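Apical membrane antigen 1-like protein, soluble form (Toxoplasma gondii, PDB 3ZLE) probably takes part in host cell invasion by the sporozoite, as the conserved ectoplasmic region of a surface antigen of the apicomplexan AMA1 family. Local coordinates at residues D39-G47 and T141-V149; G300-L308 and G332-G340. All blocks are in the same frame, centred on the assembly; numbering follows the deposited sequence.

Contact 1: residues D39-G47 and T141-V149; sequences DTEGYREVG and TSTYKYPFV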
# COMPACT_ATOMS: atom_id res chain seq x y z
N ASP A 39 -17.09 -1.60 -7.34
CA ASP A 39 -18.01 -0.68 -7.99
C ASP A 39 -19.35 -0.62 -7.29
O ASP A 39 -19.78 -1.59 -6.66
CB ASP A 39 -18.19 -1.04 -9.45
CG ASP A 39 -18.14 -2.51 -9.68
OD1 ASP A 39 -19.19 -3.17 -9.50
OD2 ASP A 39 -17.07 -3.02 -10.07
N THR A 40 -19.95 0.55 -7.29
CA THR A 40 -21.25 0.75 -6.70
C THR A 40 -21.89 1.88 -7.44
O THR A 40 -21.20 2.85 -7.83
CB THR A 40 -21.11 1.18 -5.24
OG1 THR A 40 -20.24 0.27 -4.57
CG2 THR A 40 -22.48 1.22 -4.54
N GLU A 41 -23.19 1.73 -7.71
CA GLU A 41 -23.98 2.77 -8.35
C GLU A 41 -23.34 3.27 -9.64
O GLU A 41 -23.46 4.44 -9.99
CB GLU A 41 -24.23 3.94 -7.41
CG GLU A 41 -24.91 3.55 -6.10
CD GLU A 41 -25.11 4.75 -5.18
OE1 GLU A 41 -24.53 5.83 -5.47
OE2 GLU A 41 -25.83 4.63 -4.17
N GLY A 42 -22.58 2.40 -10.30
CA GLY A 42 -21.90 2.77 -11.55
C GLY A 42 -20.50 3.37 -11.40
O GLY A 42 -19.83 3.62 -12.40
N TYR A 43 -19.99 3.51 -10.17
CA TYR A 43 -18.63 4.06 -10.01
C TYR A 43 -17.61 3.09 -9.43
O TYR A 43 -17.93 2.32 -8.52
CB TYR A 43 -18.65 5.32 -9.18
CG TYR A 43 -19.53 6.38 -9.73
CD1 TYR A 43 -19.03 7.33 -10.64
CD2 TYR A 43 -20.84 6.49 -9.30
CE1 TYR A 43 -19.84 8.36 -11.10
CE2 TYR A 43 -21.67 7.49 -9.78
CZ TYR A 43 -21.18 8.42 -10.69
OH TYR A 43 -22.02 9.42 -11.13
N ARG A 44 -16.36 3.22 -9.88
CA ARG A 44 -15.24 2.49 -9.25
C ARG A 44 -14.98 2.97 -7.81
O ARG A 44 -15.06 4.17 -7.51
CB ARG A 44 -13.98 2.62 -10.11
CG ARG A 44 -14.31 2.60 -11.58
CD ARG A 44 -13.18 2.02 -12.42
NE ARG A 44 -12.61 0.83 -11.81
CZ ARG A 44 -11.39 0.38 -12.09
NH1 ARG A 44 -10.63 1.00 -12.98
NH2 ARG A 44 -10.98 -0.75 -11.55
N GLU A 45 -14.84 2.02 -6.90
CA GLU A 45 -14.83 2.34 -5.47
C GLU A 45 -13.56 1.71 -4.88
O GLU A 45 -13.14 0.62 -5.33
CB GLU A 45 -16.11 1.78 -4.84
CG GLU A 45 -16.26 1.99 -3.35
CD GLU A 45 -17.57 1.43 -2.82
OE1 GLU A 45 -17.82 0.23 -3.06
OE2 GLU A 45 -18.36 2.18 -2.18
N VAL A 46 -12.85 2.46 -4.03
CA VAL A 46 -11.58 1.97 -3.43
C VAL A 46 -11.92 0.82 -2.52
O VAL A 46 -12.79 0.94 -1.68
CB VAL A 46 -10.85 3.07 -2.58
CG1 VAL A 46 -9.45 2.60 -2.12
CG2 VAL A 46 -10.72 4.36 -3.38
N GLY A 47 -11.19 -0.30 -2.64
CA GLY A 47 -11.66 -1.54 -2.05
C GLY A 47 -10.73 -2.43 -1.23
O GLY A 47 -11.19 -3.35 -0.59
N THR A 141 -27.70 11.85 -2.04
CA THR A 141 -26.97 10.90 -1.19
C THR A 141 -26.81 9.54 -1.88
O THR A 141 -27.63 9.16 -2.73
CB THR A 141 -27.58 10.73 0.23
OG1 THR A 141 -28.53 9.67 0.22
CG2 THR A 141 -28.24 12.01 0.72
N SER A 142 -25.73 8.84 -1.54
CA SER A 142 -25.28 7.64 -2.27
C SER A 142 -24.83 6.60 -1.24
O SER A 142 -24.59 6.95 -0.09
CB SER A 142 -24.09 8.03 -3.18
OG SER A 142 -23.37 6.91 -3.63
N THR A 143 -24.70 5.32 -1.65
CA THR A 143 -24.10 4.26 -0.78
C THR A 143 -22.58 4.08 -1.03
O THR A 143 -21.95 3.16 -0.46
CB THR A 143 -24.78 2.88 -1.01
OG1 THR A 143 -24.37 2.34 -2.27
CG2 THR A 143 -26.32 3.01 -0.97
N TYR A 144 -22.06 4.83 -1.99
CA TYR A 144 -20.62 4.89 -2.26
C TYR A 144 -19.84 5.11 -0.96
O TYR A 144 -20.22 5.93 -0.14
CB TYR A 144 -20.33 6.06 -3.21
CG TYR A 144 -18.97 6.02 -3.86
CD1 TYR A 144 -18.77 5.28 -5.01
CD2 TYR A 144 -17.90 6.78 -3.37
CE1 TYR A 144 -17.54 5.25 -5.63
CE2 TYR A 144 -16.67 6.71 -3.96
CZ TYR A 144 -16.48 5.95 -5.10
OH TYR A 144 -15.24 5.90 -5.74
N LYS A 145 -18.71 4.42 -0.81
CA LYS A 145 -17.80 4.69 0.33
C LYS A 145 -16.52 5.42 -0.09
O LYS A 145 -15.69 4.87 -0.82
CB LYS A 145 -17.44 3.40 1.03
CG LYS A 145 -18.62 2.54 1.44
CD LYS A 145 -19.20 3.04 2.73
CE LYS A 145 -20.06 1.95 3.35
NZ LYS A 145 -21.11 2.59 4.16
N TYR A 146 -16.29 6.58 0.53
CA TYR A 146 -15.02 7.32 0.42
C TYR A 146 -13.81 6.57 0.99
O TYR A 146 -13.96 5.76 1.92
CB TYR A 146 -15.13 8.65 1.16
CG TYR A 146 -16.23 9.56 0.65
CD1 TYR A 146 -16.29 9.95 -0.71
CD2 TYR A 146 -17.18 10.09 1.52
CE1 TYR A 146 -17.23 10.91 -1.14
CE2 TYR A 146 -18.11 11.04 1.10
CZ TYR A 146 -18.16 11.43 -0.23
OH TYR A 146 -19.17 12.34 -0.64
N PRO A 147 -12.62 6.79 0.42
CA PRO A 147 -11.38 6.33 1.05
C PRO A 147 -10.91 7.34 2.09
O PRO A 147 -11.40 8.47 2.11
CB PRO A 147 -10.38 6.34 -0.12
CG PRO A 147 -10.86 7.46 -0.99
CD PRO A 147 -12.37 7.38 -0.92
N PHE A 148 -9.84 7.01 2.81
CA PHE A 148 -9.36 7.94 3.84
C PHE A 148 -7.85 8.09 3.77
O PHE A 148 -7.16 7.24 3.22
CB PHE A 148 -9.76 7.38 5.21
CG PHE A 148 -8.98 6.15 5.59
CD1 PHE A 148 -7.72 6.26 6.16
CD2 PHE A 148 -9.45 4.90 5.23
CE1 PHE A 148 -7.00 5.12 6.51
CE2 PHE A 148 -8.74 3.75 5.53
CZ PHE A 148 -7.50 3.85 6.16
N VAL A 149 -7.33 9.10 4.46
CA VAL A 149 -5.92 9.22 4.67
C VAL A 149 -5.72 9.62 6.11
O VAL A 149 -6.38 10.57 6.61
CB VAL A 149 -5.30 10.30 3.76
CG1 VAL A 149 -3.86 10.56 4.17
CG2 VAL A 149 -5.35 9.86 2.28
O HOH W 1 -13.50 3.11 0.08
O HOH W 2 -14.10 4.92 -2.97

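Contact 2: residues G300-L308 and G332-G340; sequences GANWANFYL and GAVAYTALG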
# COMPACT_ATOMS: atom_id res chain seq x y z
N GLY A 300 0.14 -9.25 -8.35
CA GLY A 300 1.11 -8.47 -9.13
C GLY A 300 2.50 -8.48 -8.49
O GLY A 300 2.74 -9.22 -7.55
N ALA A 301 3.38 -7.60 -8.95
CA ALA A 301 4.76 -7.59 -8.47
C ALA A 301 4.80 -6.66 -7.26
O ALA A 301 4.98 -5.46 -7.42
CB ALA A 301 5.69 -7.07 -9.57
N ASN A 302 4.47 -7.19 -6.09
CA ASN A 302 4.12 -6.35 -4.95
C ASN A 302 5.19 -6.45 -3.84
O ASN A 302 5.10 -5.75 -2.83
CB ASN A 302 2.78 -6.78 -4.31
CG ASN A 302 1.66 -6.90 -5.31
OD1 ASN A 302 1.48 -6.04 -6.17
ND2 ASN A 302 0.80 -7.88 -5.08
N TRP A 303 6.08 -7.44 -3.97
CA TRP A 303 7.13 -7.69 -2.99
C TRP A 303 8.50 -7.34 -3.56
O TRP A 303 8.71 -7.47 -4.75
CB TRP A 303 7.14 -9.13 -2.58
CG TRP A 303 5.76 -9.67 -2.13
CD1 TRP A 303 5.34 -9.85 -0.85
CD2 TRP A 303 4.72 -10.22 -2.98
NE1 TRP A 303 4.06 -10.39 -0.84
CE2 TRP A 303 3.66 -10.61 -2.13
CE3 TRP A 303 4.54 -10.31 -4.37
CZ2 TRP A 303 2.44 -11.14 -2.63
CZ3 TRP A 303 3.34 -10.81 -4.86
CH2 TRP A 303 2.32 -11.26 -3.99
N ALA A 304 9.41 -6.85 -2.70
CA ALA A 304 10.77 -6.55 -3.08
C ALA A 304 11.76 -7.07 -2.05
O ALA A 304 11.58 -6.88 -0.86
CB ALA A 304 10.97 -5.04 -3.29
N ASN A 305 12.81 -7.75 -2.52
CA ASN A 305 13.93 -8.10 -1.67
C ASN A 305 15.07 -7.13 -1.87
O ASN A 305 15.53 -6.92 -3.01
CB ASN A 305 14.39 -9.51 -1.99
CG ASN A 305 13.57 -10.54 -1.27
OD1 ASN A 305 12.91 -10.23 -0.25
ND2 ASN A 305 13.62 -11.77 -1.74
N PHE A 306 15.52 -6.52 -0.78
CA PHE A 306 16.69 -5.63 -0.84
C PHE A 306 17.93 -6.30 -0.23
O PHE A 306 17.98 -6.60 0.96
CB PHE A 306 16.41 -4.34 -0.10
CG PHE A 306 17.62 -3.45 0.00
CD1 PHE A 306 17.96 -2.58 -1.03
CD2 PHE A 306 18.48 -3.56 1.08
CE1 PHE A 306 19.04 -1.74 -0.91
CE2 PHE A 306 19.59 -2.74 1.19
CZ PHE A 306 19.85 -1.81 0.22
N TYR A 307 18.94 -6.57 -1.06
CA TYR A 307 20.14 -7.24 -0.53
C TYR A 307 21.42 -6.86 -1.22
O TYR A 307 21.43 -6.20 -2.26
CB TYR A 307 19.95 -8.76 -0.54
CG TYR A 307 19.78 -9.33 -1.92
CD1 TYR A 307 18.57 -9.20 -2.59
CD2 TYR A 307 20.85 -9.89 -2.61
CE1 TYR A 307 18.42 -9.71 -3.87
CE2 TYR A 307 20.70 -10.41 -3.87
CZ TYR A 307 19.48 -10.32 -4.49
OH TYR A 307 19.35 -10.83 -5.76
N LEU A 308 22.52 -7.18 -0.56
CA LEU A 308 23.84 -6.97 -1.09
C LEU A 308 24.22 -8.24 -1.84
O LEU A 308 24.27 -9.30 -1.24
CB LEU A 308 24.81 -6.74 0.08
CG LEU A 308 26.32 -6.72 -0.18
CD1 LEU A 308 26.67 -5.73 -1.28
CD2 LEU A 308 27.06 -6.37 1.09
N GLY A 332 21.52 -7.73 7.48
CA GLY A 332 21.62 -6.62 6.55
C GLY A 332 20.64 -6.55 5.40
O GLY A 332 20.50 -5.51 4.83
N ALA A 333 19.93 -7.64 5.07
CA ALA A 333 18.89 -7.58 3.99
C ALA A 333 17.56 -6.98 4.51
O ALA A 333 17.30 -7.01 5.71
CB ALA A 333 18.62 -8.98 3.42
N VAL A 334 16.72 -6.46 3.61
CA VAL A 334 15.36 -5.98 4.01
C VAL A 334 14.26 -6.47 3.06
O VAL A 334 14.45 -6.54 1.84
CB VAL A 334 15.29 -4.45 4.15
CG1 VAL A 334 13.95 -4.02 4.78
CG2 VAL A 334 16.45 -3.95 5.03
N ALA A 335 13.11 -6.88 3.61
CA ALA A 335 12.00 -7.29 2.76
C ALA A 335 10.87 -6.30 2.81
O ALA A 335 10.32 -6.01 3.88
CB ALA A 335 11.52 -8.67 3.12
N TYR A 336 10.54 -5.76 1.64
CA TYR A 336 9.60 -4.66 1.54
C TYR A 336 8.31 -5.11 0.80
O TYR A 336 8.36 -6.00 -0.09
CB TYR A 336 10.26 -3.54 0.72
CG TYR A 336 11.33 -2.78 1.46
CD1 TYR A 336 10.99 -1.97 2.55
CD2 TYR A 336 12.67 -2.83 1.07
CE1 TYR A 336 11.90 -1.19 3.18
CE2 TYR A 336 13.64 -2.05 1.72
CZ TYR A 336 13.23 -1.23 2.77
OH TYR A 336 14.14 -0.49 3.48
N THR A 337 7.21 -4.40 0.99
CA THR A 337 6.10 -4.55 0.01
C THR A 337 5.60 -3.24 -0.50
O THR A 337 5.77 -2.18 0.13
CB THR A 337 4.92 -5.33 0.56
OG1 THR A 337 4.19 -4.51 1.46
CG2 THR A 337 5.35 -6.61 1.25
N ALA A 338 4.83 -3.31 -1.57
CA ALA A 338 4.09 -2.13 -1.98
C ALA A 338 3.07 -1.63 -0.95
O ALA A 338 2.78 -0.41 -0.90
CB ALA A 338 3.45 -2.33 -3.32
N LEU A 339 2.65 -2.49 -0.05
CA LEU A 339 1.70 -2.00 1.03
C LEU A 339 2.34 -1.32 2.22
O LEU A 339 1.79 -0.34 2.76
CB LEU A 339 0.82 -3.13 1.51
CG LEU A 339 -0.25 -3.46 0.47
CD1 LEU A 339 -0.80 -4.85 0.68
CD2 LEU A 339 -1.34 -2.41 0.55
N GLY A 340 3.45 -1.92 2.68
CA GLY A 340 4.01 -1.58 3.97
C GLY A 340 4.71 -0.25 4.03
O GLY A 340 4.82 0.45 3.02

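Contact 1: residues D39-G47 and T141-V149
Glu41 reaches from the tip of a hairpin to the loop at Ser142 and Thr143 and spends both carboxylate oxygens there. Glu41 OE1 lies 2.4 Å from Ser142 OG, which donates to it, though so short a distance is doubtful in detail; Glu41 OE2 accepts the backbone N of Thr143 at 2.8 Å, nearly straight (172°) but from above the carboxylate plane. Ser142 OG is itself an acceptor for Tyr144 N, an ST turn that fixes the hydroxyl Glu41 grips. Glu45 likewise accepts a backbone amide: its extended chain, CG anti to the backbone N (chi1 179°), slides past Tyr144 in the opposite direction, sets CG above one ring face, toward the rim, and presents the anti lone pair of Glu45 OE2 to Lys145 N (2.6 Å). Tyr144 OH donates to Arg44 O, which lies in the ring plane at its edge; the 2.5 Å separation is doubtfully short. That hydroxyl also bonds Ser163. Water 2 accepts from Val46 N and donates to Lys145 O (2.7 Å). Val46 CG2 touches Pro147 CB at 3.8 Å. A type I' turn, Thr40 to Tyr43, closes hairpin 38-40/43-45. Trp286 stacks on Tyr144, while Val46 and Pro147 both rest on Tyr201 of strand 199-202, beside strand 148-151 in the five-stranded sheet.

Contact 2: residues G300-L308 and G332-G340
Phe306 and Tyr336, the residues with most surface buried here, meet diagonally on one face of an antiparallel strand pair. Phe306 CB lies at the edge of the Tyr336 ring, 4.0 Å from CE2, whereas Val334 CG1, from Tyr336's own strand, lies over the rim of one face of that ring. The phenylalanine has CG anti to its backbone N (chi1 174°), and its ring edge approaches Val334 N. Each of the two also belongs to a hydrogen-bonded pair. Phe306 N gives a bond to Val334 O (2.8 Å) and Phe306 O takes one from Val334 N; Tyr336 N donates to Ala304 O (2.9 Å) in an almost straight bond (174°), returned by Ala304 N to Tyr336 O. Ala304, third in this cluster, sets its small CB 4.3 Å from Tyr336 CB, and helix 253-262 covers them through Cys256, Val260 and Lys253. Trp303, Asn305, Ala335 and Thr337 occupy the other face. There the Thr337 and Trp303 side chains cross obliquely, CG2 of Thr337 3.9 Å from CD1 of Trp303, and strand 226-232 packs against this side. Past the strand ends, Ala338 N still bonds Asn302 O (2.8 Å), and Thr337 OG1 accepts from Gly340 N in an ST motif. Strand 333-337 edges, within this chain, a four-stranded antiparallel sheet with helix 253-262 on one face, consistent with the PAN-type fold of the AMA1 family's clan.

Contact 2 is the buried one, a regular pairing of neighbouring strands within one sheet; contact 1 is partly buried and joins a small hairpin to an irregular loop leading into a different sheet. They share no element and lie on opposite sides of the chain's centre, about 30 Å apart between centres and about 10 Å between nearest atoms. Their chemistry follows: backbone amides and carbonyls pair directly in contact 2, with aromatic and small apolar side chains on the Phe306/Tyr336 face and a mixed set, Asn305 and Thr337 included, on the other, whereas in contact 1 carboxylates, hydroxyls and water serve backbone groups that face no strand partner across the interface. The buried areas are nonetheless similar, 474 and 456 Å².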